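Local coordinates for encapsidation protein (Lactococcus phage asccphi28, PDB 7JQP) that probably serves as the ATP-driven motor that packages viral DNA into the phage capsid, working as an assembly of five subunits, at residues E192-I197 / N258-Y263; N48-Y53 / I120-A125; N81-F86 / M95-D100. All blocks are in the same frame, centred on the assembly; numbering follows the deposited sequence.

Contact 1: residues E192-I197 / N258-Y263; sequences ENFNPI and NIRTPY
Two loop segments meet backbone to backbone where Glu192 faces Ile259, their CA atoms 4.0 Å apart, and Asn193 N donates to Ile259 O at 3.0 Å. Asn193 ND2 adds a weak second bond to the same oxygen, while its stronger partner is Leu205 O. The larger side-chain contact belongs to Phe194, whose ring meets a charged group, a carbonyl oxygen and a proline. Over one face sits Arg260 in a cation-pi arrangement, CZ 4.7 Å from the ring centroid and the two planes 53° apart. Bends at chi2 (-88°) and chi3 (-65°) fold the arginine chain back so that NH2 reaches the ring, 3.8 Å from Phe194 CG. At the edge, Arg260 O lies in the ring plane, 3.2 Å from Phe194 CE2. Pro262 slides past the ring in the opposite direction, its CG 3.7 Å from Phe194 CE2. Phe342 and Phe355 also meet this ring, so residues of the C-terminal helices join the cluster. Within 258-263, Asn258 OD1 accepts from Arg260 N at 2.9 Å. The outcome is an Asx turn docked on the loop that follows strand 183-188, a connection from the P-loop ATPase part to the chain leading into the C-terminal sheet.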
loop_
_atom_site.group_PDB
_atom_site.type_symbol
_atom_site.label_atom_id
_atom_site.label_comp_id
_atom_site.label_asym_id
_atom_site.label_seq_id
_atom_site.Cartn_x
_atom_site.Cartn_y
_atom_site.Cartn_z
ATOM N N GLU A 192 -10.275 19.253 -24.686
ATOM C CA GLU A 192 -9.880 18.477 -25.852
ATOM C C GLU A 192 -10.998 17.532 -26.267
ATOM O O GLU A 192 -11.944 17.288 -25.514
ATOM C CB GLU A 192 -8.614 17.659 -25.564
ATOM C CG GLU A 192 -8.822 16.641 -24.453
ATOM C CD GLU A 192 -7.654 15.698 -24.291
ATOM O OE1 GLU A 192 -6.528 16.076 -24.675
ATOM O OE2 GLU A 192 -7.866 14.578 -23.782
ATOM N N ASN A 193 -10.894 17.029 -27.495
ATOM C CA ASN A 193 -11.810 16.027 -28.013
ATOM C C ASN A 193 -11.272 14.625 -27.710
ATOM O O ASN A 193 -10.209 14.458 -27.111
ATOM C CB ASN A 193 -12.015 16.243 -29.507
ATOM C CG ASN A 193 -12.964 17.387 -29.801
ATOM O OD1 ASN A 193 -14.094 17.423 -29.313
ATOM N ND2 ASN A 193 -12.492 18.352 -30.580
ATOM N N PHE A 194 -12.029 13.600 -28.115
ATOM C CA PHE A 194 -11.649 12.199 -27.931
ATOM C C PHE A 194 -11.637 11.803 -26.457
ATOM O O PHE A 194 -10.838 10.961 -26.040
ATOM C CB PHE A 194 -10.284 11.904 -28.563
ATOM C CG PHE A 194 -10.295 11.852 -30.070
ATOM C CD1 PHE A 194 -10.592 10.676 -30.746
ATOM C CD2 PHE A 194 -10.013 12.988 -30.809
ATOM C CE1 PHE A 194 -10.593 10.636 -32.132
ATOM C CE2 PHE A 194 -10.021 12.957 -32.189
ATOM C CZ PHE A 194 -10.312 11.781 -32.853
ATOM N N ASN A 195 -12.526 12.395 -25.660
ATOM C CA ASN A 195 -12.704 12.036 -24.262
ATOM C C ASN A 195 -14.142 11.602 -24.015
ATOM O O ASN A 195 -15.068 12.114 -24.654
ATOM C CB ASN A 195 -12.347 13.212 -23.343
ATOM C CG ASN A 195 -13.289 14.388 -23.505
ATOM O OD1 ASN A 195 -14.375 14.407 -22.927
ATOM N ND2 ASN A 195 -12.879 15.377 -24.294
ATOM N N PRO A 196 -14.362 10.659 -23.094
ATOM C CA PRO A 196 -15.725 10.124 -22.922
ATOM C C PRO A 196 -16.750 11.140 -22.451
ATOM O O PRO A 196 -17.900 11.104 -22.908
ATOM C CB PRO A 196 -15.528 9.007 -21.881
ATOM C CG PRO A 196 -14.292 9.418 -21.125
ATOM C CD PRO A 196 -13.399 10.039 -22.163
ATOM N N ILE A 197 -16.370 12.054 -21.555
ATOM C CA ILE A 197 -17.337 13.015 -21.033
ATOM C C ILE A 197 -17.883 13.892 -22.152
ATOM O O ILE A 197 -19.093 14.140 -22.228
ATOM C CB ILE A 197 -16.708 13.858 -19.908
ATOM C CG1 ILE A 197 -16.268 12.969 -18.740
ATOM C CG2 ILE A 197 -17.700 14.912 -19.424
ATOM C CD1 ILE A 197 -17.364 12.062 -18.190
ATOM N N ASN A 258 -4.151 22.046 -27.648
ATOM C CA ASN A 258 -4.562 21.080 -28.663
ATOM C C ASN A 258 -5.964 20.594 -28.335
ATOM O O ASN A 258 -6.188 20.050 -27.249
ATOM C CB ASN A 258 -3.610 19.881 -28.719
ATOM C CG ASN A 258 -3.822 19.027 -29.956
ATOM O OD1 ASN A 258 -4.762 19.244 -30.719
ATOM N ND2 ASN A 258 -2.978 18.015 -30.131
ATOM N N ILE A 259 -6.903 20.776 -29.267
ATOM C CA ILE A 259 -8.266 20.304 -29.067
ATOM C C ILE A 259 -8.508 18.964 -29.760
ATOM O O ILE A 259 -9.646 18.483 -29.790
ATOM C CB ILE A 259 -9.306 21.342 -29.523
ATOM C CG1 ILE A 259 -9.274 21.546 -31.039
ATOM C CG2 ILE A 259 -9.077 22.680 -28.817
ATOM C CD1 ILE A 259 -10.385 22.454 -31.553
ATOM N N ARG A 260 -7.464 18.352 -30.320
ATOM C CA ARG A 260 -7.557 17.004 -30.885
ATOM C C ARG A 260 -8.681 16.915 -31.916
ATOM O O ARG A 260 -9.565 16.059 -31.845
ATOM C CB ARG A 260 -7.727 15.962 -29.777
ATOM C CG ARG A 260 -6.472 15.731 -28.935
ATOM C CD ARG A 260 -5.579 14.647 -29.555
ATOM N NE ARG A 260 -6.250 13.345 -29.537
ATOM C CZ ARG A 260 -5.842 12.263 -30.198
ATOM N NH1 ARG A 260 -4.753 12.301 -30.954
ATOM N NH2 ARG A 260 -6.535 11.136 -30.100
ATOM N N THR A 261 -8.637 17.818 -32.888
ATOM C CA THR A 261 -9.633 17.824 -33.951
ATOM C C THR A 261 -9.509 16.546 -34.773
ATOM O O THR A 261 -8.390 16.127 -35.099
ATOM C CB THR A 261 -9.420 19.044 -34.854
ATOM O OG1 THR A 261 -9.188 20.213 -34.054
ATOM C CG2 THR A 261 -10.630 19.286 -35.739
ATOM N N PRO A 262 -10.616 15.891 -35.133
ATOM C CA PRO A 262 -10.517 14.672 -35.937
ATOM C C PRO A 262 -10.453 14.964 -37.432
ATOM O O PRO A 262 -10.854 16.028 -37.901
ATOM C CB PRO A 262 -11.816 13.911 -35.605
ATOM C CG PRO A 262 -12.464 14.652 -34.470
ATOM C CD PRO A 262 -11.976 16.068 -34.583
ATOM N N TYR A 263 -9.919 13.989 -38.176
ATOM C CA TYR A 263 -9.892 14.081 -39.635
ATOM C C TYR A 263 -11.232 13.602 -40.192
ATOM O O TYR A 263 -11.800 12.616 -39.711
ATOM C CB TYR A 263 -8.740 13.268 -40.259
ATOM C CG TYR A 263 -7.353 13.734 -39.850
ATOM C CD1 TYR A 263 -6.908 15.007 -40.174
ATOM C CD2 TYR A 263 -6.462 12.875 -39.216
ATOM C CE1 TYR A 263 -5.646 15.442 -39.809
ATOM C CE2 TYR A 263 -5.188 13.295 -38.865
ATOM C CZ TYR A 263 -4.787 14.580 -39.167
ATOM O OH TYR A 263 -3.524 15.006 -38.821
#

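Contact 2: residues N48-Y53 / I120-A125; sequences NVSMVY and IVYFIA
Met51 O, a main-chain oxygen of the selenomethionine at that position, is met by two groups of the facing strand: Tyr122 N donates to it at 2.7 Å, and Val121 CA approaches in a CA-H...O contact at 3.1 Å. The pairing is parallel, strand 50-53 beside strand 120-125 in the mixed sheet of an ASCE-type P-loop ATPase, with Ile124 N to Tyr53 O (3.0 Å) continuing the ladder. Ile120 and Val121 both face Ile113 on the next strand, a classic beta bulge.

On the face carrying Val52, Tyr122 and Ile124, the two branches of the valine divide the work. Its CG2 rests 3.8 Å from Tyr122 CB, and its CG1 meets Ile124 CD1. The edge of the Tyr122 ring turns back along the partner strand, with CE1 3.7 Å from Ser50 CB and both that CB and Met51 O close to the ring plane.

The other face carries Met51, Val121, Tyr53 and Phe123. The selenomethionine chain, extended beyond CG, runs beside Val121, pointing the same way. Tyr53 OH hydrogen-bonds Asp146 and Arg55, and its side chain touches Thr33 of the probable Walker A motif. Tyr53 swings its ring away from its own backbone N (chi1 -174°) and meets Phe123 obliquely, the planes 71° apart, Tyr53 CD2 lying near the plane of the Phe123 ring at its edge.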
loop_
_atom_site.group_PDB
_atom_site.type_symbol
_atom_site.label_atom_id
_atom_site.label_comp_id
_atom_site.label_asym_id
_atom_site.label_seq_id
_atom_site.Cartn_x
_atom_site.Cartn_y
_atom_site.Cartn_z
ATOM N N ASN A 48 -30.108 24.008 4.110
ATOM C CA ASN A 48 -30.270 22.588 4.429
ATOM C C ASN A 48 -30.063 21.708 3.199
ATOM O O ASN A 48 -30.763 20.714 2.998
ATOM C CB ASN A 48 -31.644 22.323 5.051
ATOM C CG ASN A 48 -31.558 21.560 6.356
ATOM O OD1 ASN A 48 -31.273 22.138 7.405
ATOM N ND2 ASN A 48 -31.805 20.256 6.299
ATOM N N VAL A 49 -29.085 22.064 2.375
ATOM C CA VAL A 49 -28.739 21.289 1.193
ATOM C C VAL A 49 -27.266 20.920 1.277
ATOM O O VAL A 49 -26.430 21.736 1.681
ATOM C CB VAL A 49 -29.047 22.060 -0.108
ATOM C CG1 VAL A 49 -30.539 22.026 -0.395
ATOM C CG2 VAL A 49 -28.572 23.501 -0.007
ATOM N N SER A 50 -26.947 19.704 0.862
ATOM C CA SER A 50 -25.583 19.205 0.898
ATOM C C SER A 50 -24.950 19.355 -0.479
ATOM O O SER A 50 -25.602 19.712 -1.463
ATOM C CB SER A 50 -25.550 17.741 1.347
ATOM O OG SER A 50 -26.198 17.574 2.596
HETATM N N MSE A 51 -23.653 19.089 -0.531
HETATM C CA MSE A 51 -22.902 19.170 -1.771
HETATM C C MSE A 51 -22.091 17.897 -1.926
HETATM O O MSE A 51 -21.734 17.246 -0.945
HETATM C CB MSE A 51 -21.984 20.387 -1.778
HETATM C CG MSE A 51 -21.141 20.534 -3.034
HETATM SE SE MSE A 51 -19.626 21.730 -2.730
HETATM C CE MSE A 51 -19.312 22.306 -4.561
ATOM N N VAL A 52 -21.794 17.552 -3.171
ATOM C CA VAL A 52 -20.964 16.405 -3.496
ATOM C C VAL A 52 -19.819 16.870 -4.384
ATOM O O VAL A 52 -20.049 17.477 -5.435
ATOM C CB VAL A 52 -21.787 15.308 -4.189
ATOM C CG1 VAL A 52 -20.857 14.297 -4.775
ATOM C CG2 VAL A 52 -22.732 14.642 -3.207
ATOM N N TYR A 53 -18.593 16.572 -3.965
ATOM C CA TYR A 53 -17.400 16.858 -4.750
ATOM C C TYR A 53 -16.929 15.557 -5.387
ATOM O O TYR A 53 -16.610 14.598 -4.677
ATOM C CB TYR A 53 -16.301 17.461 -3.879
ATOM C CG TYR A 53 -15.094 17.912 -4.663
ATOM C CD1 TYR A 53 -15.159 19.027 -5.487
ATOM C CD2 TYR A 53 -13.886 17.234 -4.573
ATOM C CE1 TYR A 53 -14.060 19.451 -6.205
ATOM C CE2 TYR A 53 -12.779 17.652 -5.287
ATOM C CZ TYR A 53 -12.873 18.761 -6.102
ATOM O OH TYR A 53 -11.777 19.183 -6.817
ATOM N N ILE A 120 -22.206 18.896 4.773
ATOM C CA ILE A 120 -22.502 19.784 3.659
ATOM C C ILE A 120 -21.730 19.428 2.399
ATOM O O ILE A 120 -22.121 19.871 1.308
ATOM C CB ILE A 120 -22.236 21.257 4.039
ATOM C CG1 ILE A 120 -20.839 21.398 4.648
ATOM C CG2 ILE A 120 -23.304 21.756 5.001
ATOM C CD1 ILE A 120 -20.289 22.809 4.597
ATOM N N VAL A 121 -20.656 18.651 2.492
ATOM C CA VAL A 121 -19.887 18.237 1.325
ATOM C C VAL A 121 -19.561 16.757 1.440
ATOM O O VAL A 121 -19.157 16.276 2.504
ATOM C CB VAL A 121 -18.601 19.073 1.168
ATOM C CG1 VAL A 121 -17.842 18.648 -0.079
ATOM C CG2 VAL A 121 -18.941 20.557 1.095
ATOM N N TYR A 122 -19.751 16.038 0.336
ATOM C CA TYR A 122 -19.389 14.635 0.213
ATOM C C TYR A 122 -18.300 14.516 -0.845
ATOM O O TYR A 122 -18.387 15.143 -1.906
ATOM C CB TYR A 122 -20.561 13.742 -0.224
ATOM C CG TYR A 122 -21.742 13.620 0.710
ATOM C CD1 TYR A 122 -22.732 14.589 0.741
ATOM C CD2 TYR A 122 -21.900 12.497 1.516
ATOM C CE1 TYR A 122 -23.826 14.466 1.575
ATOM C CE2 TYR A 122 -22.990 12.364 2.352
ATOM C CZ TYR A 122 -23.951 13.349 2.377
ATOM O OH TYR A 122 -25.041 13.217 3.209
ATOM N N PHE A 123 -17.281 13.714 -0.565
ATOM C CA PHE A 123 -16.220 13.428 -1.520
ATOM C C PHE A 123 -16.396 12.009 -2.040
ATOM O O PHE A 123 -16.469 11.058 -1.255
ATOM C CB PHE A 123 -14.849 13.624 -0.868
ATOM C CG PHE A 123 -14.576 15.054 -0.473
ATOM C CD1 PHE A 123 -14.058 15.955 -1.388
ATOM C CD2 PHE A 123 -14.859 15.499 0.808
ATOM C CE1 PHE A 123 -13.816 17.269 -1.030
ATOM C CE2 PHE A 123 -14.619 16.812 1.170
ATOM C CZ PHE A 123 -14.098 17.699 0.249
ATOM N N ILE A 124 -16.487 11.881 -3.365
ATOM C CA ILE A 124 -16.742 10.615 -4.037
ATOM C C ILE A 124 -15.803 10.468 -5.220
ATOM O O ILE A 124 -15.448 11.445 -5.884
ATOM C CB ILE A 124 -18.195 10.516 -4.551
ATOM C CG1 ILE A 124 -19.195 10.852 -3.461
ATOM C CG2 ILE A 124 -18.460 9.153 -5.191
ATOM C CD1 ILE A 124 -20.576 11.001 -4.014
ATOM N N ALA A 125 -15.460 9.223 -5.524
ATOM C CA ALA A 125 -14.600 8.895 -6.649
ATOM C C ALA A 125 -15.393 8.070 -7.649
ATOM O O ALA A 125 -16.050 7.093 -7.276
ATOM C CB ALA A 125 -13.361 8.126 -6.181
#

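Contact 3: residues N81-F86 / M95-D100; sequences NRFSDF and MRFSID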
loop_
_atom_site.group_PDB
_atom_site.type_symbol
_atom_site.label_atom_id
_atom_site.label_comp_id
_atom_site.label_asym_id
_atom_site.label_seq_id
_atom_site.Cartn_x
_atom_site.Cartn_y
_atom_site.Cartn_z
ATOM N N ASN A 81 -18.389 41.548 5.006
ATOM C CA ASN A 81 -18.423 42.095 6.358
ATOM C C ASN A 81 -19.072 41.138 7.352
ATOM O O ASN A 81 -18.713 41.140 8.535
ATOM C CB ASN A 81 -19.154 43.444 6.428
ATOM C CG ASN A 81 -18.238 44.623 6.163
ATOM O OD1 ASN A 81 -17.034 44.549 6.401
ATOM N ND2 ASN A 81 -18.817 45.749 5.758
ATOM N N ARG A 82 -20.045 40.336 6.913
ATOM C CA ARG A 82 -20.718 39.444 7.849
ATOM C C ARG A 82 -19.758 38.448 8.488
ATOM O O ARG A 82 -20.078 37.889 9.544
ATOM C CB ARG A 82 -21.849 38.680 7.158
ATOM C CG ARG A 82 -22.820 39.545 6.383
ATOM C CD ARG A 82 -23.579 38.699 5.371
ATOM N NE ARG A 82 -24.185 37.525 5.997
ATOM C CZ ARG A 82 -24.753 36.528 5.327
ATOM N NH1 ARG A 82 -24.791 36.552 4.002
ATOM N NH2 ARG A 82 -25.280 35.502 5.982
ATOM N N PHE A 83 -18.601 38.201 7.873
ATOM C CA PHE A 83 -17.645 37.233 8.394
ATOM C C PHE A 83 -16.730 37.939 9.390
ATOM O O PHE A 83 -16.175 38.999 9.091
ATOM C CB PHE A 83 -16.848 36.615 7.240
ATOM C CG PHE A 83 -15.831 35.593 7.670
ATOM C CD1 PHE A 83 -16.248 34.342 8.094
ATOM C CD2 PHE A 83 -14.474 35.859 7.626
ATOM C CE1 PHE A 83 -15.339 33.384 8.487
ATOM C CE2 PHE A 83 -13.556 34.899 8.019
ATOM C CZ PHE A 83 -13.992 33.660 8.448
ATOM N N SER A 84 -16.573 37.338 10.566
ATOM C CA SER A 84 -15.802 37.908 11.665
ATOM C C SER A 84 -15.542 36.803 12.678
ATOM O O SER A 84 -16.115 35.719 12.595
ATOM C CB SER A 84 -16.505 39.112 12.304
ATOM O OG SER A 84 -16.604 40.200 11.401
ATOM N N ASP A 85 -14.673 37.093 13.640
ATOM C CA ASP A 85 -14.403 36.177 14.751
ATOM C C ASP A 85 -13.870 34.831 14.255
ATOM O O ASP A 85 -14.251 33.767 14.754
ATOM C CB ASP A 85 -15.663 35.964 15.598
ATOM C CG ASP A 85 -15.350 35.367 16.966
ATOM O OD1 ASP A 85 -14.199 34.928 17.175
ATOM O OD2 ASP A 85 -16.252 35.356 17.831
ATOM N N PHE A 86 -12.969 34.867 13.275
ATOM C CA PHE A 86 -12.398 33.627 12.775
ATOM C C PHE A 86 -11.360 33.117 13.768
ATOM O O PHE A 86 -10.406 33.831 14.099
ATOM C CB PHE A 86 -11.705 33.802 11.443
ATOM C CG PHE A 86 -11.162 32.512 10.893
ATOM C CD1 PHE A 86 -9.800 32.322 10.760
ATOM C CD2 PHE A 86 -12.007 31.449 10.623
ATOM C CE1 PHE A 86 -9.296 31.126 10.285
ATOM C CE2 PHE A 86 -11.511 30.260 10.131
ATOM C CZ PHE A 86 -10.153 30.093 9.976
HETATM N N MSE A 95 -12.607 24.550 12.143
HETATM C CA MSE A 95 -12.701 26.006 12.001
HETATM C C MSE A 95 -13.890 26.515 12.822
HETATM O O MSE A 95 -14.935 25.870 12.856
HETATM C CB MSE A 95 -12.881 26.413 10.536
HETATM C CG MSE A 95 -11.718 26.074 9.619
HETATM SE SE MSE A 95 -12.230 26.149 7.723
HETATM C CE MSE A 95 -12.204 28.074 7.400
ATOM N N ARG A 96 -13.741 27.665 13.479
ATOM C CA ARG A 96 -14.831 28.301 14.214
ATOM C C ARG A 96 -14.874 29.771 13.824
ATOM O O ARG A 96 -13.829 30.429 13.770
ATOM C CB ARG A 96 -14.653 28.132 15.728
ATOM C CG ARG A 96 -14.570 26.665 16.171
ATOM C CD ARG A 96 -14.299 26.508 17.664
ATOM N NE ARG A 96 -14.438 25.118 18.102
ATOM C CZ ARG A 96 -13.497 24.186 17.969
ATOM N NH1 ARG A 96 -12.334 24.480 17.403
ATOM N NH2 ARG A 96 -13.722 22.951 18.400
ATOM N N PHE A 97 -16.071 30.276 13.534
ATOM C CA PHE A 97 -16.230 31.629 13.010
ATOM C C PHE A 97 -17.641 32.127 13.302
ATOM O O PHE A 97 -18.480 31.403 13.848
ATOM C CB PHE A 97 -15.928 31.674 11.505
ATOM C CG PHE A 97 -16.696 30.662 10.699
ATOM C CD1 PHE A 97 -16.193 29.384 10.528
ATOM C CD2 PHE A 97 -17.908 30.984 10.110
ATOM C CE1 PHE A 97 -16.881 28.444 9.792
ATOM C CE2 PHE A 97 -18.603 30.044 9.367
ATOM C CZ PHE A 97 -18.087 28.772 9.210
ATOM N N SER A 98 -17.895 33.381 12.924
ATOM C CA SER A 98 -19.165 34.055 13.145
ATOM C C SER A 98 -19.702 34.608 11.836
ATOM O O SER A 98 -18.978 35.291 11.104
ATOM C CB SER A 98 -19.000 35.204 14.152
ATOM O OG SER A 98 -20.170 36.001 14.231
ATOM N N ILE A 99 -20.970 34.317 11.551
ATOM C CA ILE A 99 -21.690 34.931 10.440
ATOM C C ILE A 99 -22.999 35.486 10.989
ATOM O O ILE A 99 -23.813 34.732 11.537
ATOM C CB ILE A 99 -21.965 33.948 9.288
ATOM C CG1 ILE A 99 -20.673 33.254 8.856
ATOM C CG2 ILE A 99 -22.572 34.695 8.109
ATOM C CD1 ILE A 99 -20.855 32.282 7.704
ATOM N N ASP A 100 -23.198 36.797 10.850
ATOM C CA ASP A 100 -24.407 37.478 11.303
ATOM C C ASP A 100 -24.613 37.350 12.808
ATOM O O ASP A 100 -25.745 37.457 13.295
ATOM C CB ASP A 100 -25.646 36.958 10.565
ATOM C CG ASP A 100 -25.748 37.488 9.148
ATOM O OD1 ASP A 100 -25.154 38.551 8.866
ATOM O OD2 ASP A 100 -26.430 36.847 8.320
#
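Ser84 and Ser98 form an antiparallel hydrogen-bonded pair and supply the main-chain hydrogen bonds between segments 81-86 and 95-100. Ser84 N donates to Ser98 O at 3.2 Å, and Ser98 N returns the bond to Ser84 O at 3.0 Å. Farther along, the link is of a softer kind: Phe97 CA points its hydrogen at Asp85 O in a nearly straight CA-H...O contact of 3.4 Å.

Charge pairing closes one end. Arg82 and Asp100 make a two-pronged salt bridge in which Arg82 NH2 reaches Asp100 OD2 at 2.9 Å and Arg82 NE reaches Asp100 OD1 at 3.2 Å. Guanidinium and carboxylate are turned only 14° from each other, yet each hydrogen bond is bent and weak. The arginine gets there by a bend at chi3 (52°), which also sets its NH2 beside Ile99 CG2.

Apolar packing fills the face that bears Phe83 and Ile99. With chi1 at 180°, Phe83 extends its ring away from its own N and brings CE1 to 3.5 Å from Phe97 CB; the two side chains run roughly at right angles and their rings meet obliquely. Phe86 approaches the same Phe97 CB with the edge of its ring, through CD2, and its CE2 touches the terminal methyl CE of the selenomethionine Met95 at 3.6 Å. Asp85 points toward the partner strand, its CB 3.7 Å from Ser98 CB.

The whole is a beta hairpin, strands 83-89 and 94-99, at one margin of the large mixed sheet. Strand 102-109 continues the sheet beyond 94-99, with Phe97 against His104 and Ile106. Helix 72-79 packs on Phe83 through Glu72 and Leu75, on Phe86 through Glu72 and on Met95 through Leu75, and helix 32-46 reaches Arg82 and Ile99 through Phe46 and Phe45.

Overall arrangement
Contacts 2 and 3 belong to one mixed sheet, their centres about 22 Å apart. The hairpin of contact 3 is nested inside the chain loop that contact 2 closes, so the excursion from strand 50-55 to strand 118-125 builds the outer, antiparallel part of the sheet before the chain returns to its parallel interior. Helix 32-46, which starts within the probable Walker A motif, touches both. Contact 1 comes later in the chain and across its centre, about 30 Å from contact 2 and 45 Å from contact 3, centre to centre. It ties the ATPase core to the connection leading into the C-terminal sheet and helices, consistent with a two-part motor subunit.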